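Local coordinates for protein epoxyqueuosine reductase (Streptococcus thermophilus, PDB 5D6S) that belongs to the epoxyqueuosine reductase (QueG) family and binds cobalamin and two iron/sulfur clusters, at residues Ile344-Asn349 with Arg377-Lys382; Trp359-Ile364 with Leu373-Gly378. One frame throughout, in Å; residues are numbered along the deposited sequence.

Contact 1: Ile344-Asn349 with Arg377-Lys382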
ATOM      1  N   ILE A 344      26.095   9.475   4.932  1.00 39.66           N
ATOM      2  CA  ILE A 344      25.245   8.618   5.739  1.00 35.60           C
ATOM      3  C   ILE A 344      26.101   7.584   6.481  1.00 34.09           C
ATOM      4  O   ILE A 344      25.963   7.378   7.676  1.00 28.52           O
ATOM      5  CB  ILE A 344      24.212   7.914   4.844  1.00 39.27           C
ATOM      6  CG1 ILE A 344      23.145   8.892   4.436  1.00 40.64           C
ATOM      7  CG2 ILE A 344      23.558   6.739   5.564  1.00 41.55           C
ATOM      8  CD1 ILE A 344      22.344   8.427   3.254  1.00 37.97           C
ATOM      9  N   ILE A 345      26.986   6.931   5.736  1.00 34.85           N
ATOM     10  CA  ILE A 345      27.828   5.874   6.281  1.00 38.46           C
ATOM     11  C   ILE A 345      28.784   6.375   7.380  1.00 40.43           C
ATOM     12  O   ILE A 345      29.006   5.677   8.348  1.00 41.64           O
ATOM     13  CB  ILE A 345      28.654   5.195   5.176  1.00 37.07           C
ATOM     14  CG1 ILE A 345      27.754   4.426   4.208  1.00 36.77           C
ATOM     15  CG2 ILE A 345      29.689   4.267   5.791  1.00 32.94           C
ATOM     16  CD1 ILE A 345      28.466   4.008   2.936  1.00 40.87           C
ATOM     17  N   ASP A 346      29.377   7.542   7.198  1.00 45.02           N
ATOM     18  CA  ASP A 346      30.384   8.013   8.144  1.00 55.16           C
ATOM     19  C   ASP A 346      29.712   8.543   9.411  1.00 51.39           C
ATOM     20  O   ASP A 346      30.132   8.223  10.517  1.00 65.01           O
ATOM     21  CB  ASP A 346      31.418   8.906   7.435  1.00 62.19           C
ATOM     22  CG  ASP A 346      32.290   8.055   6.390  1.00 81.76           C
ATOM     23  OD1 ASP A 346      33.089   7.188   6.867  1.00 70.15           O
ATOM     24  OD2 ASP A 346      32.159   8.206   5.118  1.00 63.97           O
ATOM     25  N   LYS A 347      28.587   9.203   9.261  1.00 51.25           N
ATOM     26  CA  LYS A 347      27.805   9.702  10.401  1.00 51.36           C
ATOM     27  C   LYS A 347      27.203   8.550  11.209  1.00 47.98           C
ATOM     28  O   LYS A 347      27.332   8.472  12.422  1.00 48.17           O
ATOM     29  CB  LYS A 347      26.698  10.605   9.856  1.00 54.76           C
ATOM     30  CG  LYS A 347      25.978  11.452  10.872  1.00 61.78           C
ATOM     31  CD  LYS A 347      25.055  12.437  10.168  1.00 72.00           C
ATOM     32  CE  LYS A 347      24.118  13.154  11.131  1.00 82.31           C
ATOM     33  NZ  LYS A 347      24.844  13.685  12.327  1.00 83.72           N
ATOM     34  N   ASN A 348      26.558   7.647  10.488  1.00 47.89           N
ATOM     35  CA  ASN A 348      26.060   6.394  11.020  1.00 45.43           C
ATOM     36  C   ASN A 348      25.100   6.513  12.158  1.00 46.57           C
ATOM     37  O   ASN A 348      25.116   5.738  13.096  1.00 46.94           O
ATOM     38  CB  ASN A 348      27.183   5.487  11.445  1.00 44.44           C
ATOM     39  CG  ASN A 348      26.710   4.072  11.730  1.00 44.51           C
ATOM     40  OD1 ASN A 348      25.941   3.490  10.962  1.00 53.59           O
ATOM     41  ND2 ASN A 348      27.149   3.520  12.843  1.00 41.54           N
ATOM     42  N   ASN A 349      24.224   7.468  12.026  1.00 47.75           N
ATOM     43  CA  ASN A 349      23.235   7.736  13.033  1.00 50.92           C
ATOM     44  C   ASN A 349      22.055   6.808  12.847  1.00 55.77           C
ATOM     45  O   ASN A 349      21.295   6.582  13.770  1.00 60.33           O
ATOM     46  CB  ASN A 349      22.788   9.212  12.948  1.00 52.80           C
ATOM     47  CG  ASN A 349      22.171   9.562  11.600  1.00 57.24           C
ATOM     48  OD1 ASN A 349      22.604   9.085  10.541  1.00 60.21           O
ATOM     49  ND2 ASN A 349      21.190  10.425  11.626  1.00 63.11           N
ATOM     50  N   ARG A 377      37.714  -0.582   1.938  1.00 61.01           N
ATOM     51  CA  ARG A 377      38.575  -1.424   2.766  1.00 64.20           C
ATOM     52  C   ARG A 377      38.645  -0.856   4.182  1.00 57.57           C
ATOM     53  O   ARG A 377      38.686  -1.599   5.161  1.00 59.00           O
ATOM     54  CB  ARG A 377      39.996  -1.530   2.159  1.00 73.94           C
ATOM     55  CG  ARG A 377      40.916  -2.569   2.809  1.00 84.11           C
ATOM     56  CD  ARG A 377      42.314  -2.623   2.169  1.00 94.95           C
ATOM     57  NE  ARG A 377      42.286  -2.750   0.695  1.00 96.91           N
ATOM     58  CZ  ARG A 377      42.620  -1.795  -0.177  1.00103.98           C
ATOM     59  NH1 ARG A 377      43.041  -0.604   0.243  1.00113.49           N
ATOM     60  NH2 ARG A 377      42.544  -2.029  -1.489  1.00 98.17           N
ATOM     61  N   GLY A 378      38.668   0.466   4.267  1.00 55.50           N
ATOM     62  CA  GLY A 378      38.895   1.186   5.524  1.00 63.33           C
ATOM     63  C   GLY A 378      37.702   1.461   6.440  1.00 66.83           C
ATOM     64  O   GLY A 378      37.877   1.996   7.532  1.00 68.64           O
ATOM     65  N   LEU A 379      36.498   1.082   6.023  1.00 68.80           N
ATOM     66  CA  LEU A 379      35.355   1.080   6.928  1.00 65.88           C
ATOM     67  C   LEU A 379      35.534  -0.109   7.827  1.00 73.61           C
ATOM     68  O   LEU A 379      36.073  -1.130   7.398  1.00 97.40           O
ATOM     69  CB  LEU A 379      34.043   0.882   6.170  1.00 65.92           C
ATOM     70  CG  LEU A 379      33.688   1.831   5.030  1.00 63.98           C
ATOM     71  CD1 LEU A 379      32.434   1.363   4.309  1.00 62.54           C
ATOM     72  CD2 LEU A 379      33.500   3.238   5.542  1.00 61.15           C
ATOM     73  N   SER A 380      35.077  -0.009   9.066  1.00 84.96           N
ATOM     74  CA  SER A 380      34.923  -1.212   9.909  1.00 94.52           C
ATOM     75  C   SER A 380      33.564  -1.077  10.550  1.00 88.17           C
ATOM     76  O   SER A 380      33.403  -0.342  11.508  1.00 78.99           O
ATOM     77  CB  SER A 380      36.045  -1.380  10.944  1.00 96.89           C
ATOM     78  OG  SER A 380      35.978  -0.401  11.952  1.00 93.53           O
ATOM     79  N   PRO A 381      32.559  -1.717   9.948  1.00 86.47           N
ATOM     80  CA  PRO A 381      31.191  -1.541  10.367  1.00 78.91           C
ATOM     81  C   PRO A 381      30.996  -1.776  11.846  1.00 76.84           C
ATOM     82  O   PRO A 381      31.432  -2.783  12.378  1.00 62.70           O
ATOM     83  CB  PRO A 381      30.462  -2.585   9.540  1.00 79.02           C
ATOM     84  CG  PRO A 381      31.191  -2.556   8.252  1.00 80.79           C
ATOM     85  CD  PRO A 381      32.634  -2.410   8.652  1.00 83.43           C
ATOM     86  N   LYS A 382      30.329  -0.828  12.486  1.00 89.15           N
ATOM     87  CA  LYS A 382      29.865  -0.955  13.871  1.00 95.16           C
ATOM     88  C   LYS A 382      29.058  -2.257  14.108  1.00 83.81           C
ATOM     89  O   LYS A 382      29.490  -3.130  14.847  1.00 83.98           O
ATOM     90  CB  LYS A 382      29.014   0.283  14.195  1.00115.97           C
ATOM     91  CG  LYS A 382      28.081   0.199  15.405  1.00134.32           C
ATOM     92  CD  LYS A 382      28.713   0.770  16.671  1.00138.63           C
ATOM     93  CE  LYS A 382      27.654   1.161  17.689  1.00133.97           C
ATOM     94  NZ  LYS A 382      28.233   1.949  18.809  1.00130.75           N
TER

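Contact 2: Trp359-Ile364 with Leu373-Gly378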
ATOM      1  N   TRP A 359      25.871  -1.230   0.646  1.00 45.48           N
ATOM      2  CA  TRP A 359      25.429  -1.994  -0.494  1.00 42.28           C
ATOM      3  C   TRP A 359      25.316  -1.111  -1.729  1.00 36.85           C
ATOM      4  O   TRP A 359      25.759  -1.483  -2.811  1.00 42.19           O
ATOM      5  CB  TRP A 359      24.062  -2.651  -0.210  1.00 45.29           C
ATOM      6  CG  TRP A 359      23.433  -3.322  -1.413  1.00 44.05           C
ATOM      7  CD1 TRP A 359      23.806  -4.506  -1.973  1.00 44.25           C
ATOM      8  CD2 TRP A 359      22.353  -2.834  -2.199  1.00 44.12           C
ATOM      9  NE1 TRP A 359      23.006  -4.798  -3.059  1.00 44.51           N
ATOM     10  CE2 TRP A 359      22.100  -3.791  -3.212  1.00 44.88           C
ATOM     11  CE3 TRP A 359      21.558  -1.701  -2.142  1.00 46.79           C
ATOM     12  CZ2 TRP A 359      21.101  -3.628  -4.165  1.00 45.19           C
ATOM     13  CZ3 TRP A 359      20.540  -1.534  -3.107  1.00 47.80           C
ATOM     14  CH2 TRP A 359      20.331  -2.490  -4.097  1.00 43.64           C
ATOM     15  N   ALA A 360      24.666   0.026  -1.566  1.00 35.81           N
ATOM     16  CA  ALA A 360      24.350   0.908  -2.686  1.00 36.79           C
ATOM     17  C   ALA A 360      25.634   1.350  -3.416  1.00 38.37           C
ATOM     18  O   ALA A 360      25.653   1.447  -4.665  1.00 34.09           O
ATOM     19  CB  ALA A 360      23.527   2.103  -2.222  1.00 36.71           C
ATOM     20  N   LEU A 361      26.711   1.587  -2.668  1.00 40.44           N
ATOM     21  CA  LEU A 361      27.978   1.925  -3.330  1.00 43.48           C
ATOM     22  C   LEU A 361      28.497   0.782  -4.198  1.00 50.31           C
ATOM     23  O   LEU A 361      29.070   1.024  -5.258  1.00 53.35           O
ATOM     24  CB  LEU A 361      29.022   2.355  -2.332  1.00 42.41           C
ATOM     25  CG  LEU A 361      28.761   3.699  -1.661  1.00 42.03           C
ATOM     26  CD1 LEU A 361      29.757   3.891  -0.543  1.00 41.73           C
ATOM     27  CD2 LEU A 361      28.845   4.860  -2.622  1.00 44.90           C
ATOM     28  N   GLY A 362      28.264  -0.456  -3.775  1.00 48.48           N
ATOM     29  CA  GLY A 362      28.688  -1.597  -4.565  1.00 54.37           C
ATOM     30  C   GLY A 362      27.915  -1.742  -5.863  1.00 55.28           C
ATOM     31  O   GLY A 362      28.336  -2.435  -6.786  1.00 64.68           O
ATOM     32  N   GLU A 363      26.776  -1.092  -5.927  1.00 50.56           N
ATOM     33  CA  GLU A 363      25.942  -1.137  -7.101  1.00 52.49           C
ATOM     34  C   GLU A 363      26.304   0.011  -8.057  1.00 53.03           C
ATOM     35  O   GLU A 363      26.395  -0.180  -9.274  1.00 54.63           O
ATOM     36  CB  GLU A 363      24.465  -1.023  -6.647  1.00 55.21           C
ATOM     37  CG  GLU A 363      23.647  -2.320  -6.533  1.00 62.16           C
ATOM     38  CD  GLU A 363      24.418  -3.619  -6.706  1.00 59.80           C
ATOM     39  OE1 GLU A 363      25.235  -3.984  -5.840  1.00 59.60           O
ATOM     40  OE2 GLU A 363      24.174  -4.285  -7.729  1.00 64.49           O
ATOM     41  N   ILE A 364      26.418   1.215  -7.489  1.00 50.07           N
ATOM     42  CA  ILE A 364      26.618   2.456  -8.233  1.00 48.26           C
ATOM     43  C   ILE A 364      28.021   2.536  -8.830  1.00 49.16           C
ATOM     44  O   ILE A 364      28.168   2.831 -10.004  1.00 50.69           O
ATOM     45  CB  ILE A 364      26.334   3.683  -7.318  1.00 45.47           C
ATOM     46  CG1 ILE A 364      24.827   3.805  -7.078  1.00 44.95           C
ATOM     47  CG2 ILE A 364      26.849   4.970  -7.929  1.00 48.43           C
ATOM     48  CD1 ILE A 364      24.432   4.595  -5.846  1.00 42.30           C
ATOM     49  N   LEU A 373      38.523   1.775  -3.433  1.00 48.92           N
ATOM     50  CA  LEU A 373      38.867   0.509  -2.771  1.00 51.27           C
ATOM     51  C   LEU A 373      39.456   0.759  -1.377  1.00 51.55           C
ATOM     52  O   LEU A 373      39.109   0.082  -0.421  1.00 49.79           O
ATOM     53  CB  LEU A 373      39.825  -0.327  -3.606  1.00 54.41           C
ATOM     54  CG  LEU A 373      39.277  -0.774  -4.966  1.00 61.04           C
ATOM     55  CD1 LEU A 373      40.360  -1.443  -5.786  1.00 58.82           C
ATOM     56  CD2 LEU A 373      38.088  -1.712  -4.802  1.00 59.95           C
ATOM     57  N   ASP A 374      40.291   1.782  -1.246  1.00 55.07           N
ATOM     58  CA  ASP A 374      40.838   2.135   0.066  1.00 59.02           C
ATOM     59  C   ASP A 374      39.728   2.647   1.017  1.00 61.16           C
ATOM     60  O   ASP A 374      39.734   2.330   2.208  1.00 58.27           O
ATOM     61  CB  ASP A 374      41.986   3.158  -0.053  1.00 60.78           C
ATOM     62  CG  ASP A 374      43.230   2.598  -0.796  1.00 69.13           C
ATOM     63  OD1 ASP A 374      43.180   1.451  -1.311  1.00 71.70           O
ATOM     64  OD2 ASP A 374      44.264   3.321  -0.863  1.00 65.45           O
ATOM     65  N   TYR A 375      38.775   3.431   0.496  1.00 58.15           N
ATOM     66  CA  TYR A 375      37.662   3.941   1.329  1.00 51.88           C
ATOM     67  C   TYR A 375      36.943   2.761   1.925  1.00 51.87           C
ATOM     68  O   TYR A 375      36.714   2.709   3.133  1.00 49.17           O
ATOM     69  CB  TYR A 375      36.667   4.782   0.507  1.00 49.77           C
ATOM     70  CG  TYR A 375      35.368   5.076   1.234  1.00 47.02           C
ATOM     71  CD1 TYR A 375      35.346   5.932   2.321  1.00 48.26           C
ATOM     72  CD2 TYR A 375      34.168   4.474   0.866  1.00 49.97           C
ATOM     73  CE1 TYR A 375      34.175   6.196   3.035  1.00 43.31           C
ATOM     74  CE2 TYR A 375      32.977   4.746   1.567  1.00 47.27           C
ATOM     75  CZ  TYR A 375      32.993   5.612   2.650  1.00 44.92           C
ATOM     76  OH  TYR A 375      31.835   5.931   3.375  1.00 47.78           O
ATOM     77  N   MET A 376      36.561   1.832   1.047  1.00 50.22           N
ATOM     78  CA  MET A 376      35.721   0.680   1.413  1.00 51.31           C
ATOM     79  C   MET A 376      36.481  -0.250   2.322  1.00 55.56           C
ATOM     80  O   MET A 376      35.977  -0.638   3.361  1.00 58.42           O
ATOM     81  CB  MET A 376      35.256  -0.057   0.138  1.00 54.35           C
ATOM     82  CG  MET A 376      34.271  -1.192   0.332  1.00 49.90           C
ATOM     83  SD  MET A 376      32.707  -0.737   1.080  1.00 59.36           S
ATOM     84  CE  MET A 376      32.012   0.313  -0.211  1.00 59.11           C
ATOM     85  N   ARG A 377      37.714  -0.582   1.938  1.00 61.01           N
ATOM     86  CA  ARG A 377      38.575  -1.424   2.766  1.00 64.20           C
ATOM     87  C   ARG A 377      38.645  -0.856   4.182  1.00 57.57           C
ATOM     88  O   ARG A 377      38.686  -1.599   5.161  1.00 59.00           O
ATOM     89  CB  ARG A 377      39.996  -1.530   2.159  1.00 73.94           C
ATOM     90  CG  ARG A 377      40.916  -2.569   2.809  1.00 84.11           C
ATOM     91  CD  ARG A 377      42.314  -2.623   2.169  1.00 94.95           C
ATOM     92  NE  ARG A 377      42.286  -2.750   0.695  1.00 96.91           N
ATOM     93  CZ  ARG A 377      42.620  -1.795  -0.177  1.00103.98           C
ATOM     94  NH1 ARG A 377      43.041  -0.604   0.243  1.00113.49           N
ATOM     95  NH2 ARG A 377      42.544  -2.029  -1.489  1.00 98.17           N
ATOM     96  N   GLY A 378      38.668   0.466   4.267  1.00 55.50           N
ATOM     97  CA  GLY A 378      38.895   1.186   5.524  1.00 63.33           C
ATOM     98  C   GLY A 378      37.702   1.461   6.440  1.00 66.83           C
ATOM     99  O   GLY A 378      37.877   1.996   7.532  1.00 68.64           O
TER

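Contact 1: Ile344-Asn349 with Arg377-Lys382
Leu379 puts its CD2 methyl against two neighbouring residues of the last turn of helix 338-347, and this is the packed part of the contact. Its CD2 lies 4.0 Å from Ile345 CG2, the two side chains crossing at about a right angle. The Ile345 branch that touches stands anti to its own backbone N, while CG1 lies beside that N. Exposed Asp346 brings OD1 to 4.2 Å from the same methyl, a van der Waals approach; the carboxylate uses OD2 in a hydrogen bond to Tyr375 OH. Trp390 of helix 384-396 also packs on Leu379.

The other end is loose. Asn348 ND2 lies 4.0 Å from Lys382 CB, whose exposed chain bends and leads its poorly ordered end away. No hydrogen bond joins the two segments. Asn348 leaves the helix with positive phi (58°), yet its N still bonds Ile344 O at 2.9 Å, and its OD1 is held by Thr354 OG1. A helix end meeting the linker from helix 370-377 to helix 384-396 through one apolar pair, with polar side chains beside it, is consistent with the stacked helices of the HEAT-like C-terminal domain of QueG proteins.

Contact 2: Trp359-Ile364 with Leu373-Gly378
With chi1 at 168°, Tyr375 CG is anti to its backbone N, and the ring is carried across toward helix 351-364. Met376 starts in the same way (chi1 -174°), but its chain then bends at both chi2 and chi3 and ends on the same partner, Leu361. That leucine is touched at two levels. Its CD1 methyl reaches the rim of the tyrosine, 3.9 Å from Tyr375 CE2 and near the plane of the ring, an approach at the edge. The two side chains cross at roughly a right angle. Nearer the backbone, Leu361 CB meets the methyl Met376 CE at 4.2 Å. The pairing is wholly apolar. It joins helices 351-364 and 370-377, successive in the chain and linked by a short loop, in an all-helical C-terminal part consistent with the HEAT-like domain of QueG proteins. Val393 and Trp397 also touch Met376, and Met342 of helix 338-347 packs on Tyr375. No hydrogen bond crosses between the two segments; Tyr375 OH instead bonds Asp346 OD2 of helix 338-347. On the exposed side of helix 370-377, Arg377 NH1 makes a 2.6 Å salt bridge to Asp374 OD1 at an N-H...O angle of 159°, meeting the carboxylate from above its plane while the oxygen stays close to the guanidinium plane.

The second segments of the two contacts overlap at Arg377 and Gly378, neither of which touches the partner segment; contact 2 uses helix 370-377, contact 1 the loop that follows. Their centres lie about 11 Å apart. Contact 2 is buried and sets one helix against the next; contact 1 lies at the surface, where the end of helix 338-347 meets that loop. Apolar side chains carry all of contact 2, whereas contact 1 adds polar ones, of which Asp346 and Lys382 are exposed. Ile345 joins the two: its CD1 packs 3.7 Å from Leu361 CD1, and its CG2 lies 3.6 Å from Tyr375 OH. Through it, side chains of helices 338-347, 351-364 and 370-377 touch one another.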